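Local coordinates for protein B-agarase (Agarivorans gilvus, PDB 5Z6P) that probably hydrolyses the beta-galactosidic links of agarose, as a beta-agarase of glycoside hydrolase family 50, at residues W87-S90 and N94-F97; M138-G143 and G149-A154; G513-G516 and G520-G523; Y380-E383 and A388-Q391. All blocks are in the same frame, centred on the assembly; numbering follows the deposited sequence.

Burial and chemistry change together across these four contacts. Interaction 1 is wholly buried and almost purely aromatic, whereas interaction 2, partly buried, turns on a carboxylate that receives a backbone N-H. Both belong to the CBM-like region, their centres about 12 Å apart, and they share a sheet: strands 95-103 and 135-140 are neighbours, joined by Phe97 O to Val139 N at 2.8 Å. Interactions 3 and 4 are surface contacts. Interaction 3 folds a glycine-rich loop onto a short helix through one weak backbone bond, CA-H...O contacts and a water; interaction 4 is a hairpin with straight interstrand bonds. These two lie about 22 Å apart at their nearest atoms.

Interaction 1. Residues W87-S90 and N94-F97; sequences WDWS and NFCF
The rings of Trp89 and Phe95 stand almost upright to one another, their planes at 88° and the centroid of the indole five-membered ring 6.0 Å from that of the phenyl ring. One face of the Trp89 indole is covered from within its own segment by Trp87 CB, which lies toward the rim. The Phe95 ring comes in obliquely, its CZ reaching Trp89 CB at 3.6 Å and its CE2 lying close to Trp89 CE3. At the far end of the indole, Trp89 CH2 meets Phe97 CD1 at 4.2 Å, again obliquely. Phe95 places CG between its backbone N and carbonyl carbon (chi1 76°), bringing CZ to Trp89 CB, while Phe97 holds CG anti to the backbone N (chi1 169°). In this CBM-like domain, probably a beta sandwich as in related agarases, the loop after strand 76-81 thus lays Trp89 against the first residues of strand 95-103, and Ile185 and Leu208 from two further strands also touch Trp89. No hydrogen bond crosses the contact; the carbonyl oxygen Trp89 O merely rests 3.3 Å from Phe95 CE1. The loop is braced on its own side instead, where Ser90 OG donates to the syn lone pair of Asp88 OD1 at 2.8 Å and Ser90 N adds a weak bond to the same oxygen.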
loop_
_atom_site.group_PDB
_atom_site.type_symbol
_atom_site.label_atom_id
_atom_site.label_comp_id
_atom_site.label_asym_id
_atom_site.label_seq_id
_atom_site.Cartn_x
_atom_site.Cartn_y
_atom_site.Cartn_z
ATOM N N TRP A 87 30.106 -4.179 13.794
ATOM C CA TRP A 87 29.947 -3.298 14.942
ATOM C C TRP A 87 29.295 -4.045 16.090
ATOM O O TRP A 87 28.356 -4.803 15.875
ATOM C CB TRP A 87 29.090 -2.082 14.596
ATOM C CG TRP A 87 29.755 -1.004 13.801
ATOM C CD1 TRP A 87 30.909 -0.357 14.102
ATOM C CD2 TRP A 87 29.264 -0.411 12.592
ATOM N NE1 TRP A 87 31.183 0.587 13.148
ATOM C CE2 TRP A 87 30.181 0.577 12.211
ATOM C CE3 TRP A 87 28.135 -0.626 11.796
ATOM C CZ2 TRP A 87 30.014 1.347 11.067
ATOM C CZ3 TRP A 87 27.972 0.139 10.659
ATOM C CH2 TRP A 87 28.904 1.111 10.305
ATOM N N ASP A 88 29.796 -3.829 17.302
ATOM C CA ASP A 88 29.140 -4.303 18.508
ATOM C C ASP A 88 28.577 -3.091 19.222
ATOM O O ASP A 88 29.323 -2.320 19.823
ATOM C CB ASP A 88 30.103 -5.070 19.419
ATOM C CG ASP A 88 29.416 -5.621 20.672
ATOM O OD1 ASP A 88 28.170 -5.688 20.700
ATOM O OD2 ASP A 88 30.118 -5.991 21.636
ATOM N N TRP A 89 27.263 -2.917 19.132
ATOM C CA TRP A 89 26.598 -1.751 19.698
ATOM C C TRP A 89 25.625 -2.125 20.820
ATOM O O TRP A 89 24.786 -1.315 21.217
ATOM C CB TRP A 89 25.853 -0.984 18.598
ATOM C CG TRP A 89 26.756 -0.259 17.643
ATOM C CD1 TRP A 89 28.092 -0.072 17.770
ATOM C CD2 TRP A 89 26.380 0.374 16.410
ATOM N NE1 TRP A 89 28.578 0.637 16.701
ATOM C CE2 TRP A 89 27.546 0.917 15.849
ATOM C CE3 TRP A 89 25.172 0.530 15.730
ATOM C CZ2 TRP A 89 27.542 1.604 14.642
ATOM C CZ3 TRP A 89 25.171 1.206 14.532
ATOM C CH2 TRP A 89 26.348 1.739 14.001
ATOM N N SER A 90 25.748 -3.348 21.331
ATOM C CA SER A 90 24.819 -3.873 22.336
ATOM C C SER A 90 25.173 -3.443 23.761
ATOM O O SER A 90 24.456 -3.753 24.708
ATOM C CB SER A 90 24.773 -5.400 22.261
ATOM O OG SER A 90 26.059 -5.957 22.470
ATOM N N ASN A 94 20.374 2.482 25.623
ATOM C CA ASN A 94 19.408 2.973 24.651
ATOM C C ASN A 94 20.020 4.041 23.758
ATOM O O ASN A 94 20.517 5.046 24.249
ATOM C CB ASN A 94 18.179 3.535 25.358
ATOM C CG ASN A 94 17.407 2.474 26.114
ATOM O OD1 ASN A 94 17.373 1.307 25.722
ATOM N ND2 ASN A 94 16.778 2.877 27.203
ATOM N N PHE A 95 19.965 3.834 22.449
ATOM C CA PHE A 95 20.643 4.736 21.518
ATOM C C PHE A 95 20.041 4.747 20.111
ATOM O O PHE A 95 19.267 3.865 19.741
ATOM C CB PHE A 95 22.117 4.350 21.415
ATOM C CG PHE A 95 22.355 3.130 20.583
ATOM C CD1 PHE A 95 22.203 1.868 21.126
ATOM C CD2 PHE A 95 22.712 3.242 19.255
ATOM C CE1 PHE A 95 22.409 0.753 20.368
ATOM C CE2 PHE A 95 22.918 2.119 18.482
ATOM C CZ PHE A 95 22.767 0.873 19.038
ATOM N N CYS A 96 20.442 5.747 19.329
ATOM C CA CYS A 96 20.110 5.832 17.910
ATOM C C CYS A 96 21.356 5.909 17.021
ATOM O O CYS A 96 22.376 6.502 17.383
ATOM C CB CYS A 96 19.242 7.056 17.622
ATOM S SG CYS A 96 17.706 7.156 18.544
ATOM N N PHE A 97 21.262 5.297 15.850
ATOM C CA PHE A 97 22.152 5.644 14.761
ATOM C C PHE A 97 21.622 6.958 14.180
ATOM O O PHE A 97 20.432 7.086 13.915
ATOM C CB PHE A 97 22.207 4.533 13.709
ATOM C CG PHE A 97 22.895 4.939 12.444
ATOM C CD1 PHE A 97 24.274 5.007 12.382
ATOM C CD2 PHE A 97 22.160 5.270 11.317
ATOM C CE1 PHE A 97 24.911 5.394 11.211
ATOM C CE2 PHE A 97 22.793 5.659 10.144
ATOM C CZ PHE A 97 24.167 5.720 10.093
#

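Interaction 2. Residues M138-G143 and G149-A154; sequences MVELKG and GACNYA
Gly143 and Ala150 bring the two backbones closest, with their CA atoms 4.4 Å apart. Before that point the chain leaves strand 135-140 and turns a corner at Leu141; Leu141 and Lys142 together face Phe95 in a classic beta bulge. The returning segment 149-154 has no regular structure and enters through a cis peptide bond before Gly149. Across the contact, Ala150 CB presses on Glu140 O at 3.1 Å and packs against Glu140 CG. Glu140 carries the polar link. With CG anti to the backbone N (chi1 173°) and the chain extended beyond it, its carboxylate reaches the backbone of Cys151, and Cys151 N donates to Glu140 OE2 at 2.7 Å. The N-H points well at the oxygen (160°) but arrives from above the carboxylate plane, 36° out of it. Ser211 OG holds the other oxygen, Glu140 OE1, so both carboxylate oxygens of this buried acid have partners. Cys151 SG lies 3.6 Å from Glu140 CD and forms the disulfide with Cys162. Further on, Asn152 braces the loop from within: ND2 donates to Ala150 O at 3.0 Å, and OD1 accepts from Ala154 N at 3.1 Å in an Asx turn. Arg125 of strand 122-129 binds Cys151 O, while strand 135-140 runs antiparallel to strand 95-103 and parallel to strand 168-174, between which it lies.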
loop_
_atom_site.group_PDB
_atom_site.type_symbol
_atom_site.label_atom_id
_atom_site.label_comp_id
_atom_site.label_asym_id
_atom_site.label_seq_id
_atom_site.Cartn_x
_atom_site.Cartn_y
_atom_site.Cartn_z
ATOM N N MET A 138 17.302 10.424 13.465
ATOM C CA MET A 138 17.626 9.396 14.447
ATOM C C MET A 138 16.918 8.092 14.118
ATOM O O MET A 138 15.709 8.078 13.893
ATOM C CB MET A 138 17.225 9.842 15.849
ATOM C CG MET A 138 17.746 11.206 16.269
ATOM S SD MET A 138 19.187 11.070 17.339
ATOM C CE MET A 138 18.457 10.603 18.914
ATOM N N VAL A 139 17.671 7.003 14.082
ATOM C CA VAL A 139 17.091 5.683 13.908
ATOM C C VAL A 139 17.330 4.884 15.190
ATOM O O VAL A 139 18.454 4.471 15.465
ATOM C CB VAL A 139 17.695 4.949 12.709
ATOM C CG1 VAL A 139 16.986 3.629 12.491
ATOM C CG2 VAL A 139 17.605 5.812 11.469
ATOM N N GLU A 140 16.274 4.691 15.980
ATOM C CA GLU A 140 16.419 4.092 17.298
ATOM C C GLU A 140 16.512 2.591 17.205
ATOM O O GLU A 140 15.606 1.930 16.720
ATOM C CB GLU A 140 15.262 4.482 18.218
ATOM C CG GLU A 140 15.290 3.725 19.550
ATOM C CD GLU A 140 14.525 4.429 20.659
ATOM O OE1 GLU A 140 14.866 5.586 20.986
ATOM O OE2 GLU A 140 13.576 3.825 21.189
ATOM N N LEU A 141 17.632 2.063 17.672
ATOM C CA LEU A 141 17.913 0.643 17.580
ATOM C C LEU A 141 17.699 -0.052 18.924
ATOM O O LEU A 141 17.660 -1.268 18.997
ATOM C CB LEU A 141 19.342 0.417 17.078
ATOM C CG LEU A 141 19.596 0.699 15.594
ATOM C CD1 LEU A 141 21.070 0.581 15.251
ATOM C CD2 LEU A 141 18.780 -0.235 14.729
ATOM N N LYS A 142 17.579 0.727 19.988
ATOM C CA LYS A 142 17.259 0.168 21.292
ATOM C C LYS A 142 16.571 1.218 22.147
ATOM O O LYS A 142 16.965 2.386 22.145
ATOM C CB LYS A 142 18.515 -0.365 21.998
ATOM C CG LYS A 142 18.241 -0.885 23.415
ATOM C CD LYS A 142 19.033 -2.144 23.757
ATOM C CE LYS A 142 20.475 -1.819 24.092
ATOM N NZ LYS A 142 21.226 -2.993 24.613
ATOM N N GLY A 143 15.532 0.797 22.861
ATOM C CA GLY A 143 14.800 1.684 23.747
ATOM C C GLY A 143 14.251 0.970 24.968
ATOM O O GLY A 143 14.161 1.562 26.044
ATOM N N GLY A 149 10.664 -2.867 21.876
ATOM C CA GLY A 149 12.053 -2.526 22.093
ATOM C C GLY A 149 12.250 -1.087 21.672
ATOM O O GLY A 149 11.935 -0.168 22.410
ATOM N N ALA A 150 12.753 -0.891 20.464
ATOM C CA ALA A 150 12.976 0.447 19.942
ATOM C C ALA A 150 11.658 1.177 19.729
ATOM O O ALA A 150 10.664 0.559 19.379
ATOM C CB ALA A 150 13.752 0.373 18.644
ATOM N N CYS A 151 11.652 2.490 19.931
ATOM C CA CYS A 151 10.441 3.279 19.738
ATOM C C CYS A 151 9.936 3.184 18.298
ATOM O O CYS A 151 10.723 3.040 17.369
ATOM C CB CYS A 151 10.668 4.744 20.123
ATOM S SG CYS A 151 11.656 5.754 18.977
ATOM N N ASN A 152 8.621 3.254 18.131
ATOM C CA ASN A 152 7.999 3.175 16.814
ATOM C C ASN A 152 6.503 3.452 16.898
ATOM O O ASN A 152 5.903 3.278 17.955
ATOM C CB ASN A 152 8.229 1.797 16.199
ATOM C CG ASN A 152 7.442 0.716 16.905
ATOM O OD1 ASN A 152 6.311 0.426 16.538
ATOM N ND2 ASN A 152 8.035 0.121 17.928
ATOM N N TYR A 153 5.905 3.861 15.782
ATOM C CA TYR A 153 4.458 4.054 15.698
ATOM C C TYR A 153 3.804 3.040 14.749
ATOM O O TYR A 153 2.771 3.313 14.130
ATOM C CB TYR A 153 4.121 5.470 15.236
ATOM C CG TYR A 153 4.428 6.560 16.230
ATOM C CD1 TYR A 153 3.484 6.957 17.167
ATOM C CD2 TYR A 153 5.650 7.210 16.217
ATOM C CE1 TYR A 153 3.758 7.966 18.071
ATOM C CE2 TYR A 153 5.932 8.219 17.110
ATOM C CZ TYR A 153 4.984 8.592 18.037
ATOM O OH TYR A 153 5.266 9.595 18.937
ATOM N N ALA A 154 4.397 1.864 14.638
ATOM C CA ALA A 154 3.921 0.903 13.659
ATOM C C ALA A 154 3.459 -0.387 14.303
ATOM O O ALA A 154 3.427 -1.418 13.653
ATOM C CB ALA A 154 5.015 0.614 12.635
#

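Interaction 3. Residues G513-G516 and G520-G523; sequences GRMG and GHYG
Gly520 O, a helix carbonyl, is approached by three groups, each weakly. Arg514 N donates to Gly520 O at 3.3 Å with a bent N-H angle of 133°, Gly513 CA offers a CA-H...O contact to Gly520 O at 3.4 Å, and Gly523 N makes a long, weak bond to the same oxygen. The arrangement is a glycine-rich loop that follows strand 501-506 and doubles back on the short helix 518-521, in a module that is probably a (beta/alpha)8 barrel, as in other family 50 agarases. Gly513 makes the closeness possible: without a side chain, its CA also lies 3.4 Å from His521 O, with an angle at H of 144°. Arg514 O and His521 N are close too, but the angle is too poor for a bond, so the backbones abut without forming a regular ladder. A water supplies a firmer tie, accepting from Gly516 N at 2.9 Å and hydrogen-bonded to His521 ND1 at 2.7 Å. The other ring nitrogen, His521 NE2, bonds to Glu628, whose second carboxylate oxygen binds Tyr522 OH; one acid thereby fixes the ends of two adjacent side chains. Holding CG anti to the backbone N (chi1 -173°), His521 sets its imidazole between two residues of unlike character. Met515 CG covers one face, offset toward the rim and 4.2 Å from His521 ND1, while on the opposite face Tyr522 CZ sits 3.4 Å above the ring plane, over its centre.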
loop_
_atom_site.group_PDB
_atom_site.type_symbol
_atom_site.label_atom_id
_atom_site.label_comp_id
_atom_site.label_asym_id
_atom_site.label_seq_id
_atom_site.Cartn_x
_atom_site.Cartn_y
_atom_site.Cartn_z
ATOM N N GLY A 513 4.462 -14.820 -4.785
ATOM C CA GLY A 513 5.887 -15.044 -4.865
ATOM C C GLY A 513 6.643 -13.729 -5.024
ATOM O O GLY A 513 6.362 -12.940 -5.920
ATOM N N ARG A 514 7.602 -13.493 -4.140
ATOM C CA ARG A 514 8.372 -12.258 -4.162
ATOM C C ARG A 514 9.675 -12.427 -4.927
ATOM O O ARG A 514 10.523 -13.249 -4.564
ATOM C CB ARG A 514 8.658 -11.786 -2.734
ATOM C CG ARG A 514 9.455 -10.494 -2.646
ATOM C CD ARG A 514 9.802 -10.192 -1.196
ATOM N NE ARG A 514 10.417 -8.876 -1.059
ATOM C CZ ARG A 514 9.955 -7.924 -0.258
ATOM N NH1 ARG A 514 8.882 -8.152 0.493
ATOM N NH2 ARG A 514 10.567 -6.752 -0.200
ATOM N N MET A 515 9.831 -11.651 -5.993
ATOM C CA MET A 515 11.036 -11.736 -6.812
ATOM C C MET A 515 12.269 -11.334 -6.002
ATOM O O MET A 515 12.144 -10.569 -5.042
ATOM C CB MET A 515 10.914 -10.847 -8.041
ATOM C CG MET A 515 9.828 -11.268 -9.000
ATOM S SD MET A 515 9.926 -10.372 -10.538
ATOM C CE MET A 515 9.278 -8.786 -10.044
ATOM N N GLY A 516 13.432 -11.869 -6.376
ATOM C CA GLY A 516 14.707 -11.494 -5.775
ATOM C C GLY A 516 15.464 -12.636 -5.119
ATOM O O GLY A 516 16.639 -12.527 -4.787
ATOM N N GLY A 520 11.756 -17.289 -2.354
ATOM C CA GLY A 520 10.662 -16.338 -2.290
ATOM C C GLY A 520 9.828 -16.372 -3.559
ATOM O O GLY A 520 8.625 -16.552 -3.526
ATOM N N HIS A 521 10.504 -16.209 -4.684
ATOM C CA HIS A 521 9.874 -16.161 -5.994
ATOM C C HIS A 521 9.009 -17.408 -6.257
ATOM O O HIS A 521 7.825 -17.293 -6.580
ATOM C CB HIS A 521 10.972 -16.004 -7.058
ATOM C CG HIS A 521 10.468 -15.771 -8.451
ATOM N ND1 HIS A 521 11.240 -15.165 -9.417
ATOM C CD2 HIS A 521 9.298 -16.096 -9.052
ATOM C CE1 HIS A 521 10.563 -15.110 -10.550
ATOM N NE2 HIS A 521 9.382 -15.670 -10.353
ATOM N N TYR A 522 9.608 -18.582 -6.104
ATOM C CA TYR A 522 8.947 -19.844 -6.428
ATOM C C TYR A 522 8.524 -20.617 -5.175
ATOM O O TYR A 522 8.303 -21.814 -5.233
ATOM C CB TYR A 522 9.872 -20.702 -7.313
ATOM C CG TYR A 522 10.235 -20.012 -8.606
ATOM C CD1 TYR A 522 9.329 -19.951 -9.652
ATOM C CD2 TYR A 522 11.465 -19.383 -8.769
ATOM C CE1 TYR A 522 9.628 -19.293 -10.815
ATOM C CE2 TYR A 522 11.778 -18.724 -9.955
ATOM C CZ TYR A 522 10.848 -18.687 -10.962
ATOM O OH TYR A 522 11.120 -18.064 -12.136
ATOM N N GLY A 523 8.397 -19.917 -4.048
ATOM C CA GLY A 523 7.930 -20.508 -2.802
ATOM C C GLY A 523 6.693 -21.402 -2.892
ATOM O O GLY A 523 6.636 -22.453 -2.261
HETATM O O HOH W 1 13.382 -13.568 -8.785
#

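Interaction 4. Residues Y380-E383 and A388-Q391; sequences YMRE and AVEQ
Arg382 and Gln391 lie side by side and point the same way, their guanidinium and amide planes turned 73° apart. Arg382 CB and Gln391 CB run alongside each other at 4.0 Å, and beyond them the amide approaches the rim of the guanidinium. There Arg382 NH2 donates to Gln391 OE1 at 3.1 Å, although the position of that oxygen is doubtful, since it sits too near the Tyr380 hydroxyl in the model. Val389 comes from another direction: its CG2 methyl, anti to its backbone N, rests on a face of the guanidinium, over the centre and 3.6 Å from Arg382 CZ. The arginine reaches this far because its chain is extended from CG to NE, with CG itself anti to the backbone N (chi1 -171°). The frame beneath is a beta hairpin of strands 378-384 and 388-395, with Arg382 and Gln391 a non-hydrogen-bonded pair. Next to it, Glu383 and Glu390 form a hydrogen-bonded pair: Glu383 N donates to Glu390 O at 2.8 Å, nearly straight at 175°, and Glu390 N returns the bond to Glu383 O at 2.8 Å. Their side chains share the other face of the sheet, with the carboxylates apart, Glu383 OE1 being 5.6 Å from Glu390 OE2. Met381, bent at its last torsion, turns its CE methyl to 3.7 Å from Glu390 CD, while Tyr321 of the third strand, 315-325, hydrogen-bonds Glu390 OE1.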
loop_
_atom_site.group_PDB
_atom_site.type_symbol
_atom_site.label_atom_id
_atom_site.label_comp_id
_atom_site.label_asym_id
_atom_site.label_seq_id
_atom_site.Cartn_x
_atom_site.Cartn_y
_atom_site.Cartn_z
ATOM N N TYR A 380 -17.267 -2.210 18.016
ATOM C CA TYR A 380 -16.569 -3.220 18.793
ATOM C C TYR A 380 -15.843 -4.208 17.887
ATOM O O TYR A 380 -16.396 -4.706 16.912
ATOM C CB TYR A 380 -17.557 -3.959 19.705
ATOM C CG TYR A 380 -16.973 -5.124 20.465
ATOM C CD1 TYR A 380 -16.120 -4.921 21.542
ATOM C CD2 TYR A 380 -17.283 -6.430 20.116
ATOM C CE1 TYR A 380 -15.591 -5.990 22.248
ATOM C CE2 TYR A 380 -16.757 -7.504 20.819
ATOM C CZ TYR A 380 -15.912 -7.272 21.886
ATOM O OH TYR A 380 -15.375 -8.322 22.586
ATOM N N MET A 381 -14.609 -4.490 18.198
ATOM C CA MET A 381 -13.792 -5.411 17.438
ATOM C C MET A 381 -13.479 -6.608 18.296
ATOM O O MET A 381 -13.194 -6.461 19.434
ATOM C CB MET A 381 -12.503 -4.717 16.919
ATOM C CG MET A 381 -11.153 -5.378 17.238
ATOM S SD MET A 381 -9.595 -4.790 16.538
ATOM C CE MET A 381 -8.523 -5.167 17.879
ATOM N N ARG A 382 -13.546 -7.779 17.716
ATOM C CA ARG A 382 -13.201 -9.010 18.385
ATOM C C ARG A 382 -12.771 -9.966 17.321
ATOM O O ARG A 382 -13.549 -10.451 16.551
ATOM C CB ARG A 382 -14.293 -9.614 19.245
ATOM C CG ARG A 382 -13.810 -10.773 20.073
ATOM C CD ARG A 382 -14.802 -11.205 21.123
ATOM N NE ARG A 382 -14.550 -12.497 21.675
ATOM C CZ ARG A 382 -14.032 -12.700 22.848
ATOM N NH1 ARG A 382 -13.843 -13.895 23.278
ATOM N NH2 ARG A 382 -13.702 -11.705 23.597
ATOM N N GLU A 383 -11.487 -10.205 17.325
ATOM C CA GLU A 383 -10.831 -11.045 16.374
ATOM C C GLU A 383 -10.071 -12.194 16.978
ATOM O O GLU A 383 -9.402 -12.069 17.959
ATOM C CB GLU A 383 -9.838 -10.194 15.663
ATOM C CG GLU A 383 -9.880 -10.361 14.198
ATOM C CD GLU A 383 -10.399 -9.151 13.525
ATOM O OE1 GLU A 383 -9.719 -8.138 13.672
ATOM O OE2 GLU A 383 -11.450 -9.216 12.866
ATOM N N ALA A 388 -5.327 -16.873 19.906
ATOM C CA ALA A 388 -5.316 -15.632 20.593
ATOM C C ALA A 388 -6.506 -14.764 20.183
ATOM O O ALA A 388 -6.828 -14.650 19.024
ATOM C CB ALA A 388 -4.028 -14.913 20.325
ATOM N N VAL A 389 -7.132 -14.138 21.164
ATOM C CA VAL A 389 -8.249 -13.246 20.942
ATOM C C VAL A 389 -7.828 -11.813 21.163
ATOM O O VAL A 389 -7.236 -11.507 22.154
ATOM C CB VAL A 389 -9.396 -13.572 21.913
ATOM C CG1 VAL A 389 -8.966 -13.293 23.314
ATOM C CG2 VAL A 389 -10.612 -12.723 21.622
ATOM N N GLU A 390 -8.157 -10.949 20.240
ATOM C CA GLU A 390 -7.868 -9.544 20.348
ATOM C C GLU A 390 -9.165 -8.737 20.149
ATOM O O GLU A 390 -9.866 -8.939 19.203
ATOM C CB GLU A 390 -6.834 -9.149 19.339
ATOM C CG GLU A 390 -6.118 -7.867 19.660
ATOM C CD GLU A 390 -5.492 -7.235 18.457
ATOM O OE1 GLU A 390 -4.927 -6.150 18.592
ATOM O OE2 GLU A 390 -5.566 -7.818 17.376
ATOM N N GLN A 391 -9.461 -7.823 21.052
ATOM C CA GLN A 391 -10.693 -7.079 21.018
ATOM C C GLN A 391 -10.663 -5.700 21.600
ATOM O O GLN A 391 -9.724 -5.329 22.250
ATOM C CB GLN A 391 -11.759 -7.861 21.808
ATOM C CG GLN A 391 -11.575 -7.838 23.309
ATOM C CD GLN A 391 -12.791 -8.222 24.149
ATOM O OE1 GLN A 391 -13.814 -8.647 23.664
ATOM N NE2 GLN A 391 -12.664 -8.049 25.409
#